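PDB 3KV1: transcriptional repressor from Vibrio fischeri, which probably represses transcription as a DNA-binding regulator of the SorC family whose activity is thought to respond to a bound sugar or sugar-like effector. Local coordinates for residues 41-46 and 71-76; 82-87 and 105-110; 121-126 and 163-168. All blocks are in the same frame, centred on the assembly; numbering follows the deposited sequence. Where two conformers were deposited one is given.

Contact 1 (41-46 and 71-76)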
loop_
_atom_site.group_PDB
_atom_site.type_symbol
_atom_site.label_atom_id
_atom_site.label_comp_id
_atom_site.label_asym_id
_atom_site.label_seq_id
_atom_site.Cartn_x
_atom_site.Cartn_y
_atom_site.Cartn_z
ATOM N N VAL A 41 6.821 -26.511 -3.622
ATOM C CA VAL A 41 6.243 -25.915 -4.835
ATOM C C VAL A 41 6.832 -24.507 -5.017
ATOM O O VAL A 41 7.222 -24.105 -6.112
ATOM C CB VAL A 41 4.705 -25.827 -4.704
ATOM C CG1 VAL A 41 4.107 -24.952 -5.794
ATOM C CG2 VAL A 41 4.112 -27.243 -4.771
ATOM N N ALA A 42 6.907 -23.773 -3.923
ATOM C CA ALA A 42 7.440 -22.412 -3.991
ATOM C C ALA A 42 8.913 -22.411 -4.414
ATOM O O ALA A 42 9.372 -21.461 -5.084
ATOM C CB ALA A 42 7.244 -21.681 -2.674
ATOM N N ALA A 43 9.652 -23.482 -4.100
ATOM C CA ALA A 43 11.061 -23.541 -4.501
ATOM C C ALA A 43 11.202 -23.589 -6.018
ATOM O O ALA A 43 12.094 -22.967 -6.609
ATOM C CB ALA A 43 11.774 -24.765 -3.868
ATOM N N LEU A 44 10.309 -24.323 -6.660
ATOM C CA LEU A 44 10.420 -24.488 -8.092
ATOM C C LEU A 44 9.998 -23.177 -8.744
ATOM O O LEU A 44 10.582 -22.762 -9.745
ATOM C CB LEU A 44 9.473 -25.603 -8.550
ATOM C CG LEU A 44 9.827 -26.989 -7.972
ATOM C CD1 LEU A 44 8.802 -28.001 -8.492
ATOM C CD2 LEU A 44 11.250 -27.406 -8.352
ATOM N N VAL A 45 8.974 -22.545 -8.191
ATOM C CA VAL A 45 8.527 -21.255 -8.779
ATOM C C VAL A 45 9.603 -20.162 -8.604
ATOM O O VAL A 45 9.833 -19.337 -9.513
ATOM C CB VAL A 45 7.188 -20.801 -8.174
ATOM C CG1 VAL A 45 6.817 -19.393 -8.701
ATOM C CG2 VAL A 45 6.103 -21.816 -8.531
ATOM N N SER A 46 10.274 -20.161 -7.451
ATOM C CA SER A 46 11.347 -19.181 -7.155
ATOM C C SER A 46 12.469 -19.269 -8.194
ATOM O O SER A 46 12.977 -18.252 -8.696
ATOM C CB SER A 46 11.931 -19.408 -5.753
ATOM O OG SER A 46 12.977 -18.469 -5.458
ATOM N N ALA A 71 7.630 -15.783 -1.956
ATOM C CA ALA A 71 8.372 -14.659 -1.390
ATOM C C ALA A 71 9.238 -15.093 -0.220
ATOM O O ALA A 71 10.325 -14.562 -0.004
ATOM C CB ALA A 71 7.396 -13.539 -0.983
ATOM N N ASP A 72 8.786 -16.117 0.498
ATOM C CA ASP A 72 9.474 -16.559 1.699
ATOM C C ASP A 72 10.529 -17.623 1.421
ATOM O O ASP A 72 11.288 -17.989 2.311
ATOM C CB ASP A 72 8.460 -17.052 2.741
ATOM C CG ASP A 72 7.530 -15.927 3.222
ATOM O OD1 ASP A 72 7.906 -14.736 3.085
ATOM O OD2 ASP A 72 6.423 -16.229 3.731
ATOM N N HIS A 73 10.601 -18.110 0.184
ATOM C CA HIS A 73 11.566 -19.160 -0.114
ATOM C C HIS A 73 12.976 -18.578 -0.013
ATOM O O HIS A 73 13.271 -17.557 -0.645
ATOM C CB HIS A 73 11.355 -19.746 -1.500
ATOM C CG HIS A 73 12.424 -20.716 -1.893
ATOM N ND1 HIS A 73 12.496 -21.989 -1.376
ATOM C CD2 HIS A 73 13.494 -20.577 -2.715
ATOM C CE1 HIS A 73 13.551 -22.605 -1.881
ATOM N NE2 HIS A 73 14.162 -21.773 -2.709
ATOM N N ALA A 74 13.845 -19.225 0.758
ATOM C CA ALA A 74 15.173 -18.639 0.996
ATOM C C ALA A 74 16.275 -19.107 0.040
ATOM O O ALA A 74 17.399 -19.369 0.461
ATOM C CB ALA A 74 15.592 -18.874 2.448
ATOM N N GLY A 75 15.974 -19.214 -1.242
ATOM C CA GLY A 75 16.988 -19.620 -2.194
ATOM C C GLY A 75 17.790 -18.426 -2.704
ATOM O O GLY A 75 17.460 -17.273 -2.437
ATOM N N ILE A 76 18.854 -18.705 -3.441
ATOM C CA ILE A 76 19.675 -17.663 -4.055
ATOM C C ILE A 76 19.065 -17.212 -5.363
ATOM O O ILE A 76 18.829 -18.035 -6.257
ATOM C CB ILE A 76 21.030 -18.226 -4.459
ATOM C CG1 ILE A 76 21.814 -18.629 -3.215
ATOM C CG2 ILE A 76 21.830 -17.184 -5.305
ATOM C CD1 ILE A 76 23.130 -19.311 -3.559
HETATM O O HOH W 1 14.853 -22.613 -5.834
#

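Contact 2 (82-87 and 105-110)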
loop_
_atom_site.group_PDB
_atom_site.type_symbol
_atom_site.label_atom_id
_atom_site.label_comp_id
_atom_site.label_asym_id
_atom_site.label_seq_id
_atom_site.Cartn_x
_atom_site.Cartn_y
_atom_site.Cartn_z
ATOM N N ALA A 82 13.086 -5.610 -11.236
ATOM C CA ALA A 82 11.758 -5.986 -11.732
ATOM C C ALA A 82 10.694 -5.347 -10.834
ATOM O O ALA A 82 11.004 -4.879 -9.735
ATOM C CB ALA A 82 11.617 -7.490 -11.742
ATOM N N ARG A 83 9.458 -5.284 -11.313
ATOM C CA ARG A 83 8.399 -4.666 -10.527
ATOM C C ARG A 83 7.439 -5.760 -10.091
ATOM O O ARG A 83 7.182 -6.740 -10.830
ATOM C CB ARG A 83 7.618 -3.604 -11.320
ATOM C CG ARG A 83 8.192 -2.186 -11.284
ATOM C CD ARG A 83 7.173 -1.170 -11.820
ATOM N NE ARG A 83 6.861 -1.418 -13.224
ATOM C CZ ARG A 83 5.678 -1.218 -13.797
ATOM N NH1 ARG A 83 4.645 -0.749 -13.101
ATOM N NH2 ARG A 83 5.529 -1.484 -15.089
ATOM N N PHE A 84 6.921 -5.592 -8.881
ATOM C CA PHE A 84 5.910 -6.497 -8.344
ATOM C C PHE A 84 4.663 -5.672 -8.022
ATOM O O PHE A 84 4.716 -4.778 -7.165
ATOM C CB PHE A 84 6.459 -7.201 -7.098
ATOM C CG PHE A 84 7.623 -8.101 -7.407
ATOM C CD1 PHE A 84 8.924 -7.613 -7.328
ATOM C CD2 PHE A 84 7.406 -9.380 -7.899
ATOM C CE1 PHE A 84 10.003 -8.453 -7.649
ATOM C CE2 PHE A 84 8.462 -10.194 -8.235
ATOM C CZ PHE A 84 9.774 -9.713 -8.115
ATOM N N VAL A 85 3.569 -5.944 -8.742
ATOM C CA VAL A 85 2.375 -5.105 -8.714
ATOM C C VAL A 85 1.215 -5.870 -8.100
ATOM O O VAL A 85 0.897 -6.987 -8.551
ATOM C CB VAL A 85 1.952 -4.684 -10.138
ATOM C CG1 VAL A 85 0.825 -3.659 -10.051
ATOM C CG2 VAL A 85 3.158 -4.108 -10.914
ATOM N N SER A 86 0.575 -5.300 -7.075
ATOM C CA SER A 86 -0.586 -5.984 -6.467
ATOM C C SER A 86 -1.726 -6.110 -7.442
ATOM O O SER A 86 -2.108 -5.122 -8.093
ATOM C CB SER A 86 -1.077 -5.181 -5.261
ATOM O OG SER A 86 -0.101 -5.190 -4.248
ATOM N N ALA A 87 -2.304 -7.312 -7.539
ATOM C CA ALA A 87 -3.421 -7.555 -8.444
ATOM C C ALA A 87 -4.738 -7.572 -7.707
ATOM O O ALA A 87 -5.778 -7.831 -8.303
ATOM C CB ALA A 87 -3.254 -8.914 -9.173
ATOM N N ARG A 105 6.050 -6.557 -1.542
ATOM C CA ARG A 105 7.177 -5.932 -0.849
ATOM C C ARG A 105 8.303 -6.927 -0.551
ATOM O O ARG A 105 9.498 -6.619 -0.707
ATOM C CB ARG A 105 6.699 -5.203 0.431
ATOM C CG ARG A 105 6.017 -3.879 0.057
ATOM C CD ARG A 105 4.839 -3.476 0.950
ATOM N NE ARG A 105 5.125 -3.549 2.371
ATOM C CZ ARG A 105 4.223 -3.319 3.322
ATOM N NH1 ARG A 105 2.972 -2.999 2.999
ATOM N NH2 ARG A 105 4.567 -3.404 4.603
ATOM N N ARG A 106 7.916 -8.124 -0.129
ATOM C CA ARG A 106 8.906 -9.172 0.166
ATOM C C ARG A 106 9.596 -9.674 -1.098
ATOM O O ARG A 106 10.808 -9.909 -1.095
ATOM C CB ARG A 106 8.255 -10.332 0.950
ATOM C CG ARG A 106 7.801 -9.876 2.344
ATOM C CD ARG A 106 7.804 -11.013 3.359
ATOM N NE ARG A 106 6.864 -12.070 2.999
ATOM C CZ ARG A 106 5.582 -12.077 3.347
ATOM N NH1 ARG A 106 5.086 -11.079 4.073
ATOM N NH2 ARG A 106 4.793 -13.080 2.973
ATOM N N LEU A 107 8.827 -9.837 -2.153
ATOM C CA LEU A 107 9.391 -10.176 -3.473
ATOM C C LEU A 107 10.374 -9.101 -3.951
ATOM O O LEU A 107 11.446 -9.414 -4.425
ATOM C CB LEU A 107 8.290 -10.385 -4.496
ATOM C CG LEU A 107 7.428 -11.655 -4.359
ATOM C CD1 LEU A 107 6.230 -11.590 -5.309
ATOM C CD2 LEU A 107 8.336 -12.885 -4.607
ATOM N N ALA A 108 10.010 -7.825 -3.849
ATOM C CA ALA A 108 10.940 -6.780 -4.262
ATOM C C ALA A 108 12.252 -6.835 -3.488
ATOM O O ALA A 108 13.338 -6.614 -4.019
ATOM C CB ALA A 108 10.258 -5.364 -4.136
ATOM N N LYS A 109 12.162 -7.146 -2.207
ATOM C CA LYS A 109 13.375 -7.220 -1.429
ATOM C C LYS A 109 14.251 -8.380 -1.865
ATOM O O LYS A 109 15.486 -8.251 -1.955
ATOM C CB LYS A 109 13.040 -7.324 0.049
ATOM C CG LYS A 109 14.284 -7.456 0.902
ATOM C CD LYS A 109 13.969 -7.442 2.392
ATOM C CE LYS A 109 15.242 -7.660 3.224
ATOM N NZ LYS A 109 14.924 -7.906 4.665
ATOM N N LYS A 110 13.606 -9.513 -2.102
ATOM C CA LYS A 110 14.270 -10.766 -2.483
ATOM C C LYS A 110 14.942 -10.697 -3.845
ATOM O O LYS A 110 16.103 -11.104 -3.998
ATOM C CB LYS A 110 13.217 -11.896 -2.491
ATOM C CG LYS A 110 13.752 -13.216 -3.068
ATOM C CD LYS A 110 12.712 -14.368 -2.949
ATOM C CE LYS A 110 13.285 -15.659 -3.535
ATOM N NZ LYS A 110 12.266 -16.747 -3.505
#

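Contact 3 (121-126 and 163-168)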
loop_
_atom_site.group_PDB
_atom_site.type_symbol
_atom_site.label_atom_id
_atom_site.label_comp_id
_atom_site.label_asym_id
_atom_site.label_seq_id
_atom_site.Cartn_x
_atom_site.Cartn_y
_atom_site.Cartn_z
ATOM N N PRO A 121 -9.058 -1.398 -0.695
ATOM C CA PRO A 121 -9.174 -2.665 0.038
ATOM C C PRO A 121 -9.464 -3.842 -0.914
ATOM O O PRO A 121 -10.016 -3.649 -2.000
ATOM C CB PRO A 121 -10.402 -2.467 0.942
ATOM C CG PRO A 121 -11.044 -1.205 0.540
ATOM C CD PRO A 121 -10.191 -0.488 -0.491
ATOM N N ALA A 122 -9.141 -5.042 -0.466
ATOM C CA ALA A 122 -9.431 -6.259 -1.255
ATOM C C ALA A 122 -10.934 -6.480 -1.387
ATOM O O ALA A 122 -11.419 -6.898 -2.448
ATOM C CB ALA A 122 -8.810 -7.476 -0.575
ATOM N N TYR A 123 -11.676 -6.198 -0.318
ATOM C CA TYR A 123 -13.104 -6.566 -0.235
ATOM C C TYR A 123 -13.994 -5.392 0.101
ATOM O O TYR A 123 -13.591 -4.501 0.857
ATOM C CB TYR A 123 -13.337 -7.656 0.822
ATOM C CG TYR A 123 -12.520 -8.891 0.555
ATOM C CD1 TYR A 123 -12.697 -9.616 -0.613
ATOM C CD2 TYR A 123 -11.552 -9.316 1.452
ATOM C CE1 TYR A 123 -11.938 -10.749 -0.891
ATOM C CE2 TYR A 123 -10.795 -10.450 1.200
ATOM C CZ TYR A 123 -10.981 -11.162 0.022
ATOM O OH TYR A 123 -10.236 -12.297 -0.219
ATOM N N VAL A 124 -15.208 -5.397 -0.450
ATOM C CA VAL A 124 -16.202 -4.402 -0.074
ATOM C C VAL A 124 -17.534 -5.145 0.098
ATOM O O VAL A 124 -17.693 -6.268 -0.376
ATOM C CB VAL A 124 -16.327 -3.288 -1.133
ATOM C CG1 VAL A 124 -15.016 -2.554 -1.257
ATOM C CG2 VAL A 124 -16.710 -3.862 -2.480
ATOM N N ASN A 125 -18.483 -4.526 0.786
ATOM C CA ASN A 125 -19.745 -5.200 1.072
ATOM C C ASN A 125 -20.850 -4.937 0.044
ATOM O O ASN A 125 -21.996 -5.370 0.228
ATOM C CB ASN A 125 -20.226 -4.874 2.488
ATOM C CG ASN A 125 -20.642 -3.413 2.651
ATOM O OD1 ASN A 125 -20.960 -2.979 3.755
ATOM N ND2 ASN A 125 -20.660 -2.661 1.553
ATOM N N ASP A 126 -20.500 -4.256 -1.046
ATOM C CA ASP A 126 -21.501 -3.817 -2.025
ATOM C C ASP A 126 -20.851 -3.514 -3.371
ATOM O O ASP A 126 -19.874 -2.778 -3.439
ATOM C CB ASP A 126 -22.209 -2.562 -1.513
ATOM C CG ASP A 126 -22.848 -1.745 -2.631
ATOM O OD1 ASP A 126 -23.612 -2.313 -3.448
ATOM O OD2 ASP A 126 -22.599 -0.523 -2.678
ATOM N N SER A 163 -13.309 -18.209 2.618
ATOM C CA SER A 163 -14.217 -17.980 3.732
ATOM C C SER A 163 -13.942 -16.697 4.535
ATOM O O SER A 163 -14.810 -16.241 5.275
ATOM C CB SER A 163 -14.210 -19.192 4.664
ATOM O OG SER A 163 -12.941 -19.348 5.275
ATOM N N HIS A 164 -12.746 -16.122 4.414
ATOM C CA HIS A 164 -12.463 -14.856 5.102
ATOM C C HIS A 164 -13.345 -13.692 4.636
ATOM O O HIS A 164 -13.614 -12.772 5.409
ATOM C CB HIS A 164 -10.990 -14.471 4.988
ATOM C CG HIS A 164 -10.479 -14.524 3.591
ATOM N ND1 HIS A 164 -9.908 -15.656 3.056
ATOM C CD2 HIS A 164 -10.495 -13.603 2.601
ATOM C CE1 HIS A 164 -9.573 -15.423 1.801
ATOM N NE2 HIS A 164 -9.916 -14.184 1.500
HETATM N N MSE A 165 -13.792 -13.695 3.390
HETATM C CA MSE A 165 -14.710 -12.630 2.992
HETATM C C MSE A 165 -15.934 -12.688 3.900
HETATM O O MSE A 165 -16.517 -11.659 4.259
HETATM C CB MSE A 165 -15.144 -12.795 1.548
HETATM C CG MSE A 165 -14.010 -13.067 0.602
HETATM SE SE MSE A 165 -14.758 -13.663 -1.081
HETATM C CE MSE A 165 -15.722 -12.032 -1.593
ATOM N N VAL A 166 -16.318 -13.903 4.280
ATOM C CA VAL A 166 -17.474 -14.077 5.142
ATOM C C VAL A 166 -17.128 -13.710 6.578
ATOM O O VAL A 166 -17.818 -12.909 7.210
ATOM C CB VAL A 166 -17.983 -15.524 5.099
ATOM C CG1 VAL A 166 -19.159 -15.683 6.032
ATOM C CG2 VAL A 166 -18.362 -15.891 3.682
ATOM N N LYS A 167 -16.040 -14.278 7.081
ATOM C CA LYS A 167 -15.663 -14.031 8.465
ATOM C C LYS A 167 -15.369 -12.549 8.709
ATOM O O LYS A 167 -15.596 -12.048 9.808
ATOM C CB LYS A 167 -14.514 -14.942 8.914
ATOM C CG LYS A 167 -13.202 -14.727 8.200
ATOM C CD LYS A 167 -12.155 -15.743 8.651
ATOM C CE LYS A 167 -10.754 -15.323 8.216
ATOM N NZ LYS A 167 -9.727 -16.335 8.584
ATOM N N LEU A 168 -14.925 -11.840 7.670
ATOM C CA LEU A 168 -14.673 -10.399 7.787
ATOM C C LEU A 168 -15.921 -9.524 7.583
ATOM O O LEU A 168 -15.852 -8.306 7.715
ATOM C CB LEU A 168 -13.527 -9.959 6.861
ATOM C CG LEU A 168 -12.159 -10.446 7.338
ATOM C CD1 LEU A 168 -11.069 -10.327 6.257
ATOM C CD2 LEU A 168 -11.779 -9.664 8.586
#

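Contact 1 (41-46 and 71-76)
The imidazole of His73 lies flat against one side of helix 34-52, with Ala43 over one face and Ser46 near the CD2 side of the ring. The CA of Ala43 stands over the centre of that face. Ala43 CA is 3.8 Å from the centroid of the His73 ring and 14° off its normal, a CH-pi contact made by the helix backbone. The methyl of Ala43 extends this contact to one corner, where Ala43 CB is 3.4 Å from His73 CE1. Toward another corner, in one of the two conformers of Ser46, Ser46 OG lies 3.5 Å from His73 CD2. The hydroxyl is oblique to the ring and makes no hydrogen bond to it; its polar partner is Lys110 NZ. His73 reaches the helix because its CG is anti to the backbone N (chi1 174°), which carries the ring off the loop.

One water joins the two sides. It gives a hydrogen bond to Ala43 O at 2.9 Å and accepts a weak one from His73 NE2 at 3.3 Å. Because the water bond at NE2 is weak, the face packing on Ala43 probably does more to set the ring's orientation. Ala42 is farther from the ring, and its side chain packs on Ala69 and Val70 of helix 65-72. Lys110 also bonds His73 O, so one ammonium group ties the loop to Ser46. The contact joins the loop just after helix 65-72 to helix 34-52 in an alpha/beta domain, consistent with the Rossmann-like clan of this family.

Contact 2 (82-87 and 105-110)
One face of the Phe84 ring is filled by Leu107, whose CB stands over the ring centre. Leu107 CB lies 3.6 Å from the centroid of the Phe84 ring and 10° off the ring normal, a close CH-pi contact. The same face takes in a branch of the leucine: Leu107 CD1 is 3.6 Å from Phe84 CD2. On this same side of the ring plane, toward the CD1 rim, Ala108 N is 3.7 Å from Phe84 CD1, in an oblique position. The methyl of Ala108 is a little farther, its CB 4.1 Å from Phe84 CD1. Phe84 CE1 lies 3.7 Å from Leu107 O, so the ring rests on helix backbone as well as on side chains.

The two side chains cross at about a right angle. Phe84 CG is anti to its carbonyl carbon (chi1 -65°), and this sends the ring from the strand toward the helix. No hydrogen bond links the two segments; the contact is apolar and buried. Phe84 also touches Leu53 and Val59, and Leu107 touches Val61, which joins the contact to strand 58-61. The backbone of Phe84 pairs with Ser114 and Glu116 of strand 114-116. Strand 83-86, helix 100-111 and the parallel strand 114-116 follow one another in the chain. Phe84 and Leu107 thus form part of the helix-to-sheet core of a beta-alpha-beta unit in this Rossmann-like domain.

Contact 3 (121-126 and 163-168)
Tyr123 reaches from its loop to His164 and Met165 of helix 164-167. CB leads toward the helix, and CG is anti to the carbonyl carbon (chi1 -57°). Along one side, Tyr123 CD1 lies 4.0 Å from the methyl CE of Met165, a selenomethionine with two conformers, one described here. Next, Tyr123 CE1 meets Met165 CG at 3.4 Å. This CG lies over one ring face, toward the rim, and makes a CH-pi contact. The selenium is farther off and oblique, a Met-aromatic contact. Ala122 CB lies on the opposite face. Along the other side, Tyr123 CE2 is 3.5 Å from His164 CD2. The two rings meet rim to rim with their planes at 49°.

At the tip, Tyr123 OH accepts a hydrogen bond from His164 NE2 at 2.6 Å. The oxygen lies in the imidazole plane, but the N-H...O angle is 139°, so the bond is short and bent. Gln63 NE2 bonds the same hydroxyl. The side chain of His164 lies about 3 Å from a bound glycerol, probably from the crystallisation liquor. Packing and two hydroxyl partners fix the ring, and Tyr123 probably helps orient the imidazole beside this possible ligand pocket.

In the fold
The contacts follow one another along the chain, each closing before the next opens. Contacts 1 and 2 are neighbours, with centres about 14 Å apart. They touch through helix 100-111, whose side chains reach both segments of contact 1, with an added salt bridge between Arg106 and Asp72. Helix 65-72 and strand 83-86 are consecutive elements of the fold. Contact 3 stands apart, its centre about 29 Å from that of contact 1 and about 24 Å from that of contact 2. Its 121-126 segment follows strand 114-116, which pairs with strand 83-86. Arg105 and the 121-126 segment also meet the second subunit. The three run from a loop-on-helix contact, through a helix packed on the sheet, to a loop-helix contact beside the glycerol.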